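Local atomic coordinates of cytosolic phospholipase A2 delta (Homo sapiens, PDB entry 5IZ5), a protein that hydrolyses glycerophospholipids at the sn-2 position in a calcium-dependent manner, with a preference for linoleic acid there. Residues G335-T340 with E783-L788; S581-G586 with T771-T776; P714-L719 with S789-Q794; V761-T764 with P769-L772. The protein carries 3 engineered substitutions. All blocks are in the same frame, centred on the assembly; numbering follows the deposited sequence.

Interaction 1 of 4, residues G335-T340 with E783-L788; sequences GARAMT and ERLLRL
Of the Arg337 side chain it is the aliphatic stem, at CG, that touches Leu785, beside the backbone O; the flat guanidinium leads away from the second helix to bond Tyr770 O through NE and to form a salt bridge with Glu567 through NH2. The other guanidinium, that of exposed Arg787, has on one face the carboxyl carbon CD of Glu783, offset toward the rim. Glu783 OE1 lies 2.9 Å from Arg787 NH2 but well out of the guanidinium plane, making a salt bridge of charge only. The setting is the alpha/beta hydrolase catalytic domain of the patatin clan. Helix 335-351 follows strand 327-331 and a glycine-rich turn, and near its N-terminal end it packs on helix 779-794 through Arg337 and Thr340. Gly335, a substrate-binding residue, has a positive phi of 43°, which a residue without a side chain adopts easily. Between the two segments the axes approach to 9.9 Å with a signed crossing angle of -48°.

Leu785 fills the centre. Its CD2 methyl is 3.8 Å from Arg337 O. The same methyl meets Thr340 CG2 at 4.0 Å. Threonine suits this place because its two branches do different work. With CG2 anti to the backbone nitrogen, the methyl is offered to leucine, while OG1 turns back along its own helix to Ala336 O, at 2.9 Å. That carbonyl oxygen also takes the N-H of Thr340, the two donors arriving from opposite faces of its plane, so the buried hydroxyl is satisfied without disturbing the apolar interface. Leu786 closes the contact by placing CD1 3.6 Å from Thr340 O.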
# COMPACT_ATOMS: atom_id res chain seq x y z
N GLY B 335 -19.54 -2.73 -0.50
CA GLY B 335 -19.93 -3.29 0.79
C GLY B 335 -20.55 -4.68 0.75
O GLY B 335 -20.10 -5.54 -0.00
N ALA B 336 -21.59 -4.88 1.56
CA ALA B 336 -22.29 -6.18 1.64
C ALA B 336 -22.99 -6.56 0.34
O ALA B 336 -23.23 -7.74 0.09
CB ALA B 336 -23.29 -6.17 2.78
N ARG B 337 -23.35 -5.56 -0.46
CA ARG B 337 -23.95 -5.78 -1.77
C ARG B 337 -22.97 -6.53 -2.65
O ARG B 337 -23.31 -7.58 -3.21
CB ARG B 337 -24.35 -4.45 -2.42
CG ARG B 337 -24.93 -4.60 -3.80
CD ARG B 337 -25.44 -3.27 -4.36
NE ARG B 337 -24.69 -2.08 -3.93
CZ ARG B 337 -23.53 -1.64 -4.41
NH1 ARG B 337 -22.90 -2.29 -5.37
NH2 ARG B 337 -22.99 -0.53 -3.91
N ALA B 338 -21.75 -6.00 -2.75
CA ALA B 338 -20.67 -6.65 -3.51
C ALA B 338 -20.38 -8.04 -2.94
O ALA B 338 -20.21 -8.99 -3.69
CB ALA B 338 -19.40 -5.80 -3.50
N MET B 339 -20.31 -8.15 -1.62
CA MET B 339 -20.01 -9.43 -0.97
C MET B 339 -21.04 -10.49 -1.36
O MET B 339 -20.68 -11.59 -1.77
CB MET B 339 -19.98 -9.27 0.55
CG MET B 339 -19.67 -10.57 1.30
SD MET B 339 -19.86 -10.47 3.08
CE MET B 339 -21.65 -10.32 3.25
N THR B 340 -22.32 -10.14 -1.22
CA THR B 340 -23.42 -11.07 -1.50
C THR B 340 -23.44 -11.48 -2.97
O THR B 340 -23.46 -12.67 -3.29
CB THR B 340 -24.77 -10.43 -1.12
OG1 THR B 340 -24.79 -10.17 0.28
CG2 THR B 340 -25.96 -11.35 -1.48
N GLU B 783 -31.26 -13.62 -0.62
CA GLU B 783 -31.48 -14.68 -1.62
C GLU B 783 -31.75 -14.12 -3.01
O GLU B 783 -31.20 -14.62 -3.99
CB GLU B 783 -32.62 -15.61 -1.19
CG GLU B 783 -32.23 -16.59 -0.09
CD GLU B 783 -31.22 -17.63 -0.54
OE1 GLU B 783 -31.42 -18.25 -1.60
OE2 GLU B 783 -30.21 -17.83 0.17
N ARG B 784 -32.57 -13.09 -3.10
CA ARG B 784 -32.86 -12.44 -4.38
C ARG B 784 -31.60 -11.94 -5.08
O ARG B 784 -31.41 -12.19 -6.27
CB ARG B 784 -33.81 -11.26 -4.19
CG ARG B 784 -35.27 -11.66 -4.04
CD ARG B 784 -36.14 -10.42 -3.88
NE ARG B 784 -37.09 -10.50 -2.76
CZ ARG B 784 -38.41 -10.35 -2.84
NH1 ARG B 784 -39.02 -10.14 -4.00
NH2 ARG B 784 -39.12 -10.41 -1.72
N LEU B 785 -30.75 -11.22 -4.35
CA LEU B 785 -29.52 -10.66 -4.91
C LEU B 785 -28.58 -11.79 -5.32
O LEU B 785 -27.99 -11.76 -6.40
CB LEU B 785 -28.83 -9.72 -3.92
CG LEU B 785 -27.53 -9.04 -4.37
CD1 LEU B 785 -27.67 -8.37 -5.72
CD2 LEU B 785 -27.08 -8.01 -3.33
N LEU B 786 -28.44 -12.77 -4.44
CA LEU B 786 -27.58 -13.92 -4.71
C LEU B 786 -28.05 -14.69 -5.94
O LEU B 786 -27.26 -14.97 -6.84
CB LEU B 786 -27.57 -14.85 -3.50
CG LEU B 786 -26.69 -16.10 -3.66
CD1 LEU B 786 -25.26 -15.79 -3.24
CD2 LEU B 786 -27.25 -17.26 -2.86
N ARG B 787 -29.34 -15.04 -5.97
CA ARG B 787 -29.89 -15.84 -7.07
C ARG B 787 -29.88 -15.06 -8.39
O ARG B 787 -29.62 -15.64 -9.44
CB ARG B 787 -31.30 -16.34 -6.76
CG ARG B 787 -31.38 -17.37 -5.65
CD ARG B 787 -32.60 -18.28 -5.78
NE ARG B 787 -32.72 -19.19 -4.64
CZ ARG B 787 -33.49 -19.01 -3.56
NH1 ARG B 787 -34.24 -17.92 -3.41
NH2 ARG B 787 -33.49 -19.93 -2.61
N LEU B 788 -30.13 -13.76 -8.33
CA LEU B 788 -29.99 -12.90 -9.50
C LEU B 788 -28.58 -13.00 -10.07
O LEU B 788 -28.40 -13.17 -11.28
CB LEU B 788 -30.28 -11.44 -9.15
CG LEU B 788 -29.91 -10.40 -10.21
CD1 LEU B 788 -30.66 -10.65 -11.50
CD2 LEU B 788 -30.17 -9.00 -9.71

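Interaction 2 of 4, residues S581-G586 with T771-T776; sequences SWLQPG and TLSNMT. With SO4 (sulfate ion), chain M.
The indole N-H of Trp582 is held by the backbone carbonyl of Ser773: NE1 lies 3.0 Å from Ser773 O, with an N-H...O angle of 159°. The oxygen sits in the ring plane at the indole edge, and the donor lies nearly along the C=O axis. The carbonyl is presented by a type I beta turn from Thr771 to Asn774, closed by Asn774 N to Thr771 O at 3.0 Å, in the loop leading to helix 779-794 of the catalytic domain. With chi1 of 77° putting Trp582 CG between backbone nitrogen and carbonyl carbon, and chi2 of -86° turning the ring, NE1 faces the turn.

Met775 lies obliquely against the same indole, its CB 3.7 Å from Trp582 CD1 and its CG 3.5 Å from Trp582 NE1. On one face of the indole, over its centre, is Leu583 CB, and Trp432 also meets the ring. Tryptophan suits this buried site because it combines a broad apolar surface with one well-aimed donor. A phenylalanine here would probably leave Ser773 O without its N-H mate and open a gap beside Met775.

Leu583 CD2 packs on Ser773, 3.7 Å from OG, a hydroxyl that is itself bonded to Arg577 O. A sulfate, probably from the crystallisation liquor, lies near the hydroxyls of Ser581 and Thr776 and is also bonded by Ser399, Lys400 and Leu401; its exact placing here is doubtful. Asn774, the last residue of the beta turn, also begins an Asx turn: OD1 accepts Thr776 N at 3.0 Å, the donor standing above the carbonyl plane.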
# COMPACT_ATOMS: atom_id res chain seq x y z
N SER B 581 -28.58 0.72 10.43
CA SER B 581 -28.77 0.67 11.87
C SER B 581 -27.47 0.77 12.66
O SER B 581 -27.37 1.57 13.58
CB SER B 581 -29.47 -0.62 12.28
OG SER B 581 -30.75 -0.72 11.67
N TRP B 582 -26.49 -0.05 12.29
CA TRP B 582 -25.21 -0.12 13.02
C TRP B 582 -24.46 1.21 13.07
O TRP B 582 -23.70 1.48 14.00
CB TRP B 582 -24.30 -1.19 12.40
CG TRP B 582 -23.62 -0.77 11.13
CD1 TRP B 582 -24.14 -0.85 9.86
CD2 TRP B 582 -22.32 -0.19 10.99
NE1 TRP B 582 -23.24 -0.36 8.95
CE2 TRP B 582 -22.11 0.05 9.61
CE3 TRP B 582 -21.30 0.15 11.89
CZ2 TRP B 582 -20.93 0.61 9.12
CZ3 TRP B 582 -20.13 0.70 11.40
CH2 TRP B 582 -19.95 0.93 10.02
N LEU B 583 -24.69 2.04 12.06
CA LEU B 583 -23.91 3.24 11.82
C LEU B 583 -24.42 4.51 12.54
O LEU B 583 -23.73 5.52 12.59
CB LEU B 583 -23.87 3.48 10.30
CG LEU B 583 -22.84 4.44 9.74
CD1 LEU B 583 -21.47 4.22 10.36
CD2 LEU B 583 -22.77 4.31 8.22
N GLN B 584 -25.62 4.44 13.12
CA GLN B 584 -26.29 5.64 13.65
C GLN B 584 -25.70 6.16 14.97
O GLN B 584 -25.21 5.37 15.78
CB GLN B 584 -27.79 5.38 13.82
CG GLN B 584 -28.56 5.14 12.52
CD GLN B 584 -28.55 6.33 11.57
OE1 GLN B 584 -28.54 7.49 12.00
NE2 GLN B 584 -28.57 6.05 10.27
N PRO B 585 -25.77 7.48 15.20
CA PRO B 585 -25.06 8.14 16.31
C PRO B 585 -25.49 7.77 17.74
O PRO B 585 -24.74 8.04 18.67
CB PRO B 585 -25.31 9.64 16.07
CG PRO B 585 -25.97 9.76 14.74
CD PRO B 585 -26.63 8.44 14.48
N GLY B 586 -26.66 7.18 17.92
CA GLY B 586 -27.15 6.87 19.27
C GLY B 586 -26.95 5.43 19.74
O GLY B 586 -27.56 5.01 20.73
N THR B 771 -27.99 -0.81 -0.26
CA THR B 771 -27.20 0.41 -0.21
C THR B 771 -25.88 0.17 0.54
O THR B 771 -25.80 -0.70 1.41
CB THR B 771 -28.00 1.58 0.42
OG1 THR B 771 -27.25 2.79 0.32
CG2 THR B 771 -28.35 1.33 1.88
N LEU B 772 -24.85 0.94 0.19
CA LEU B 772 -23.47 0.73 0.65
C LEU B 772 -23.35 0.40 2.13
O LEU B 772 -22.75 -0.61 2.50
CB LEU B 772 -22.62 1.97 0.35
CG LEU B 772 -21.12 1.88 0.66
CD1 LEU B 772 -20.46 0.77 -0.14
CD2 LEU B 772 -20.47 3.22 0.37
N SER B 773 -23.93 1.23 2.98
CA SER B 773 -23.71 1.07 4.41
C SER B 773 -24.62 0.06 5.08
O SER B 773 -24.38 -0.27 6.23
CB SER B 773 -23.80 2.42 5.12
OG SER B 773 -22.73 3.26 4.71
N ASN B 774 -25.66 -0.44 4.41
CA ASN B 774 -26.54 -1.41 5.04
C ASN B 774 -25.81 -2.72 5.29
O ASN B 774 -25.24 -3.30 4.37
CB ASN B 774 -27.80 -1.66 4.20
CG ASN B 774 -28.81 -2.54 4.91
OD1 ASN B 774 -28.74 -2.75 6.12
ND2 ASN B 774 -29.77 -3.07 4.16
N MET B 775 -25.84 -3.16 6.54
CA MET B 775 -25.18 -4.38 6.96
C MET B 775 -26.19 -5.40 7.53
O MET B 775 -25.79 -6.38 8.15
CB MET B 775 -24.11 -4.05 8.01
CG MET B 775 -22.83 -3.44 7.44
SD MET B 775 -21.85 -4.53 6.37
CE MET B 775 -21.95 -6.09 7.25
N THR B 776 -27.48 -5.16 7.30
CA THR B 776 -28.53 -6.07 7.73
C THR B 776 -29.44 -6.39 6.55
O THR B 776 -30.18 -5.53 6.09
CB THR B 776 -29.36 -5.49 8.88
OG1 THR B 776 -28.49 -4.96 9.88
CG2 THR B 776 -30.26 -6.57 9.50
S SO4 M . -30.40 -4.40 12.99
O1 SO4 M . -31.48 -5.32 12.58
O2 SO4 M . -29.20 -4.62 12.15
O3 SO4 M . -30.85 -3.00 12.85
O4 SO4 M . -30.05 -4.65 14.41

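Interaction 3 of 4, residues P714-L719 with S789-Q794; sequences PRECHL and SDYNVQ
From Pro714 to Leu719 the chain meets helix 779-794 through Glu716, which lies against Asn792 and Tyr791. Before it, Arg715 N donates to His718 NE2 at 3.1 Å, and the Arg715 guanidinium has His718 CE1 on one face, offset toward its rim, while NH1 pairs with Asp710. Glu716 then points at the helix. Chi1 of -72° puts its CG 3.3 Å from Asn792 OD1, and the bend at chi2 (90°) turns the carboxylate toward the Tyr791 edge; carboxylate and amide planes stand 83° apart. OE2 lies near the plane of the Tyr791 ring, 3.9 Å from CE2, and is hydrogen-bonded to Ser740 OG, which Tyr791 OH also engages.

Two waters link the segments as well. One donates to both Glu716 OE2 (2.8 Å) and Asn792 OD1 (2.9 Å); the other donates to Glu716 O and weakly accepts from Asn792 ND2, whose stronger partner is Val737 O. Asparagine suits the place, since one amide both accepts and donates. Next, Cys717 turns to Leu732 and Phe734, and His718 enters strand 718-720, antiparallel to strand 730-734. The contact thus sets a helix beside the mixed sheet of an alpha/beta hydrolase catalytic domain.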
# COMPACT_ATOMS: atom_id res chain seq x y z
N PRO B 714 -28.86 -2.02 -19.75
CA PRO B 714 -27.77 -2.99 -19.79
C PRO B 714 -28.28 -4.41 -19.64
O PRO B 714 -29.28 -4.65 -18.98
CB PRO B 714 -26.87 -2.59 -18.62
CG PRO B 714 -27.68 -1.70 -17.75
CD PRO B 714 -28.78 -1.13 -18.57
N ARG B 715 -27.60 -5.33 -20.32
CA ARG B 715 -27.89 -6.75 -20.27
C ARG B 715 -26.96 -7.47 -19.29
O ARG B 715 -26.03 -6.89 -18.73
CB ARG B 715 -27.71 -7.35 -21.67
CG ARG B 715 -28.40 -6.55 -22.78
CD ARG B 715 -28.20 -7.19 -24.14
NE ARG B 715 -26.81 -7.15 -24.58
CZ ARG B 715 -26.19 -6.10 -25.10
NH1 ARG B 715 -26.83 -4.94 -25.26
NH2 ARG B 715 -24.91 -6.19 -25.46
N GLU B 716 -27.23 -8.76 -19.11
CA GLU B 716 -26.49 -9.58 -18.15
C GLU B 716 -24.99 -9.69 -18.46
O GLU B 716 -24.18 -9.87 -17.56
CB GLU B 716 -27.08 -10.99 -18.10
CG GLU B 716 -28.43 -11.11 -17.41
CD GLU B 716 -29.61 -10.93 -18.35
OE1 GLU B 716 -29.44 -10.36 -19.45
OE2 GLU B 716 -30.73 -11.34 -17.98
N CYS B 717 -24.63 -9.56 -19.73
CA CYS B 717 -23.25 -9.76 -20.16
C CYS B 717 -22.91 -8.91 -21.37
O CYS B 717 -23.62 -8.93 -22.36
CB CYS B 717 -23.06 -11.23 -20.49
SG CYS B 717 -21.36 -11.66 -20.92
N HIS B 718 -21.81 -8.17 -21.27
CA HIS B 718 -21.30 -7.38 -22.39
C HIS B 718 -19.87 -7.75 -22.71
O HIS B 718 -19.02 -7.82 -21.82
CB HIS B 718 -21.31 -5.90 -22.04
CG HIS B 718 -22.69 -5.34 -21.86
ND1 HIS B 718 -23.29 -4.53 -22.80
CD2 HIS B 718 -23.57 -5.47 -20.85
CE1 HIS B 718 -24.49 -4.18 -22.37
NE2 HIS B 718 -24.68 -4.74 -21.18
N LEU B 719 -19.60 -7.95 -24.00
CA LEU B 719 -18.27 -8.30 -24.47
C LEU B 719 -17.51 -7.07 -24.92
O LEU B 719 -18.02 -6.29 -25.74
CB LEU B 719 -18.37 -9.29 -25.64
CG LEU B 719 -17.07 -9.66 -26.36
CD1 LEU B 719 -16.18 -10.51 -25.46
CD2 LEU B 719 -17.38 -10.41 -27.64
N SER B 789 -27.58 -12.86 -9.20
CA SER B 789 -26.18 -12.89 -9.61
C SER B 789 -25.83 -14.23 -10.23
O SER B 789 -25.21 -14.30 -11.28
CB SER B 789 -25.27 -12.60 -8.40
OG SER B 789 -25.61 -11.38 -7.78
N ASP B 790 -26.22 -15.30 -9.54
CA ASP B 790 -26.05 -16.66 -10.03
C ASP B 790 -26.67 -16.83 -11.42
O ASP B 790 -26.03 -17.31 -12.35
CB ASP B 790 -26.70 -17.63 -9.03
CG ASP B 790 -26.60 -19.08 -9.46
OD1 ASP B 790 -25.73 -19.42 -10.29
OD2 ASP B 790 -27.39 -19.89 -8.94
N TYR B 791 -27.92 -16.39 -11.55
CA TYR B 791 -28.64 -16.49 -12.81
C TYR B 791 -27.94 -15.74 -13.94
O TYR B 791 -27.75 -16.29 -15.02
CB TYR B 791 -30.07 -15.96 -12.64
CG TYR B 791 -30.83 -15.85 -13.93
CD1 TYR B 791 -31.61 -16.91 -14.39
CD2 TYR B 791 -30.77 -14.70 -14.69
CE1 TYR B 791 -32.31 -16.81 -15.58
CE2 TYR B 791 -31.46 -14.59 -15.88
CZ TYR B 791 -32.23 -15.65 -16.32
OH TYR B 791 -32.93 -15.55 -17.50
N ASN B 792 -27.57 -14.49 -13.69
CA ASN B 792 -26.92 -13.64 -14.70
C ASN B 792 -25.67 -14.24 -15.30
O ASN B 792 -25.37 -14.02 -16.47
CB ASN B 792 -26.58 -12.26 -14.13
CG ASN B 792 -27.80 -11.39 -13.94
OD1 ASN B 792 -28.93 -11.81 -14.20
ND2 ASN B 792 -27.58 -10.17 -13.49
N VAL B 793 -24.92 -15.00 -14.50
CA VAL B 793 -23.74 -15.68 -15.01
C VAL B 793 -24.14 -16.97 -15.74
O VAL B 793 -23.63 -17.23 -16.83
CB VAL B 793 -22.72 -15.95 -13.88
CG1 VAL B 793 -21.66 -16.94 -14.33
CG2 VAL B 793 -22.07 -14.64 -13.46
N GLN B 794 -25.04 -17.75 -15.16
CA GLN B 794 -25.49 -19.00 -15.81
C GLN B 794 -26.09 -18.75 -17.19
O GLN B 794 -25.73 -19.41 -18.16
CB GLN B 794 -26.47 -19.76 -14.92
CG GLN B 794 -25.77 -20.65 -13.91
CD GLN B 794 -26.73 -21.35 -12.97
OE1 GLN B 794 -27.94 -21.11 -13.00
NE2 GLN B 794 -26.20 -22.23 -12.13
O HOH W 1 -24.64 -9.48 -14.87
O HOH W 2 -31.27 -10.56 -15.37

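Interaction 4 of 4, residues V761-T764 with P769-L772; sequences VDLT and PYTL
The Tyr770 ring takes Asp762 O obliquely on the side that Pro769 also covers, and the methyls of Val761 and Leu763 obliquely on the other. Pro769 CG stands over the ring centre, 3.8 Å above the plane. Asp762 O is 3.3 Å from Tyr770 CD2, Leu763 CD2 is 3.9 Å from that same carbon, and Val761 CG1 is 3.8 Å from Tyr770 CE2. The valine side chain crosses the tyrosine at about a right angle, the leucine at a slant. CG of Tyr770 is anti to its carbonyl carbon (chi1 -52°), which swings the ring toward this turn. Tyrosine suits the place because its long ring spans these groups while OH continues to Asp781 O. A leucine in its place would probably leave Asp781 O without its hydroxyl partner and open a gap beside Val761 CG1.

Asp762 meets the rigid proline ring, with OD2 3.8 Å and O 3.5 Å from Pro769 CD. Asp762 is the centre of an inverse gamma turn, with a weak bond from Leu763 N to Val761 O, and its O lies against both rings. The whole is a compact loop folded on itself ahead of helix 779-794, in the catalytic domain.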
# COMPACT_ATOMS: atom_id res chain seq x y z
N VAL B 761 -36.27 -7.83 -7.54
CA VAL B 761 -35.06 -7.43 -6.83
C VAL B 761 -35.01 -5.91 -6.77
O VAL B 761 -34.92 -5.23 -7.80
CB VAL B 761 -33.79 -7.96 -7.52
CG1 VAL B 761 -32.56 -7.76 -6.63
CG2 VAL B 761 -33.94 -9.44 -7.85
N ASP B 762 -35.08 -5.38 -5.55
CA ASP B 762 -35.15 -3.94 -5.35
C ASP B 762 -33.76 -3.30 -5.49
O ASP B 762 -33.05 -3.09 -4.51
CB ASP B 762 -35.76 -3.65 -3.96
CG ASP B 762 -36.11 -2.19 -3.77
OD1 ASP B 762 -36.04 -1.42 -4.76
OD2 ASP B 762 -36.46 -1.80 -2.63
N LEU B 763 -33.39 -2.96 -6.73
CA LEU B 763 -32.09 -2.35 -7.02
C LEU B 763 -32.13 -0.83 -7.22
O LEU B 763 -31.07 -0.21 -7.28
CB LEU B 763 -31.49 -2.97 -8.29
CG LEU B 763 -31.20 -4.48 -8.31
CD1 LEU B 763 -30.60 -4.85 -9.66
CD2 LEU B 763 -30.27 -4.90 -7.19
N THR B 764 -33.32 -0.23 -7.33
CA THR B 764 -33.42 1.17 -7.80
C THR B 764 -34.20 2.24 -7.01
O THR B 764 -33.81 3.41 -7.03
CB THR B 764 -33.96 1.21 -9.25
OG1 THR B 764 -35.13 0.39 -9.34
CG2 THR B 764 -32.91 0.71 -10.23
N PRO B 769 -32.62 -2.17 -0.29
CA PRO B 769 -31.91 -2.74 0.85
C PRO B 769 -30.42 -3.06 0.59
O PRO B 769 -29.76 -3.61 1.47
CB PRO B 769 -32.68 -4.02 1.11
CG PRO B 769 -33.09 -4.46 -0.25
CD PRO B 769 -33.34 -3.21 -1.04
N TYR B 770 -29.91 -2.71 -0.59
CA TYR B 770 -28.54 -3.07 -0.97
C TYR B 770 -27.62 -1.85 -1.00
O TYR B 770 -26.60 -1.85 -1.67
CB TYR B 770 -28.56 -3.75 -2.33
CG TYR B 770 -29.53 -4.91 -2.40
CD1 TYR B 770 -29.40 -5.99 -1.54
CD2 TYR B 770 -30.56 -4.93 -3.34
CE1 TYR B 770 -30.28 -7.06 -1.60
CE2 TYR B 770 -31.44 -6.00 -3.41
CZ TYR B 770 -31.30 -7.06 -2.54
OH TYR B 770 -32.17 -8.12 -2.61
N THR B 771 -27.99 -0.81 -0.26
CA THR B 771 -27.20 0.41 -0.21
C THR B 771 -25.88 0.17 0.54
O THR B 771 -25.80 -0.70 1.41
CB THR B 771 -28.00 1.58 0.42
OG1 THR B 771 -27.25 2.79 0.32
CG2 THR B 771 -28.35 1.33 1.88
N LEU B 772 -24.85 0.94 0.19
CA LEU B 772 -23.47 0.73 0.65
C LEU B 772 -23.35 0.40 2.13
O LEU B 772 -22.75 -0.61 2.50
CB LEU B 772 -22.62 1.97 0.35
CG LEU B 772 -21.12 1.88 0.66
CD1 LEU B 772 -20.46 0.77 -0.14
CD2 LEU B 772 -20.47 3.22 0.37

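How the interactions relate
Interactions 1 and 4 lie closest, their centres 9 Å apart. Leu785 CD2 packs on Tyr770 CD1 at 3.6 Å, and with its carbonyl bonded to Arg337 the tyrosine joins the loop to both helices. Interactions 2 and 4 share Thr771 and Leu772 and are tied by Asn774 ND2 to Pro769 O at 2.7 Å. The loop touches the substrate-binding turn directly, Leu772 CD1 lying 3.6 Å from Gly335 N, and the Arg337 side chain is about 9 Å from that of the nucleophile Ser365. Interaction 3 continues helix 779-794 away from these sites, its centre about 14 Å from that of interaction 1 and 29 Å from that of interaction 2.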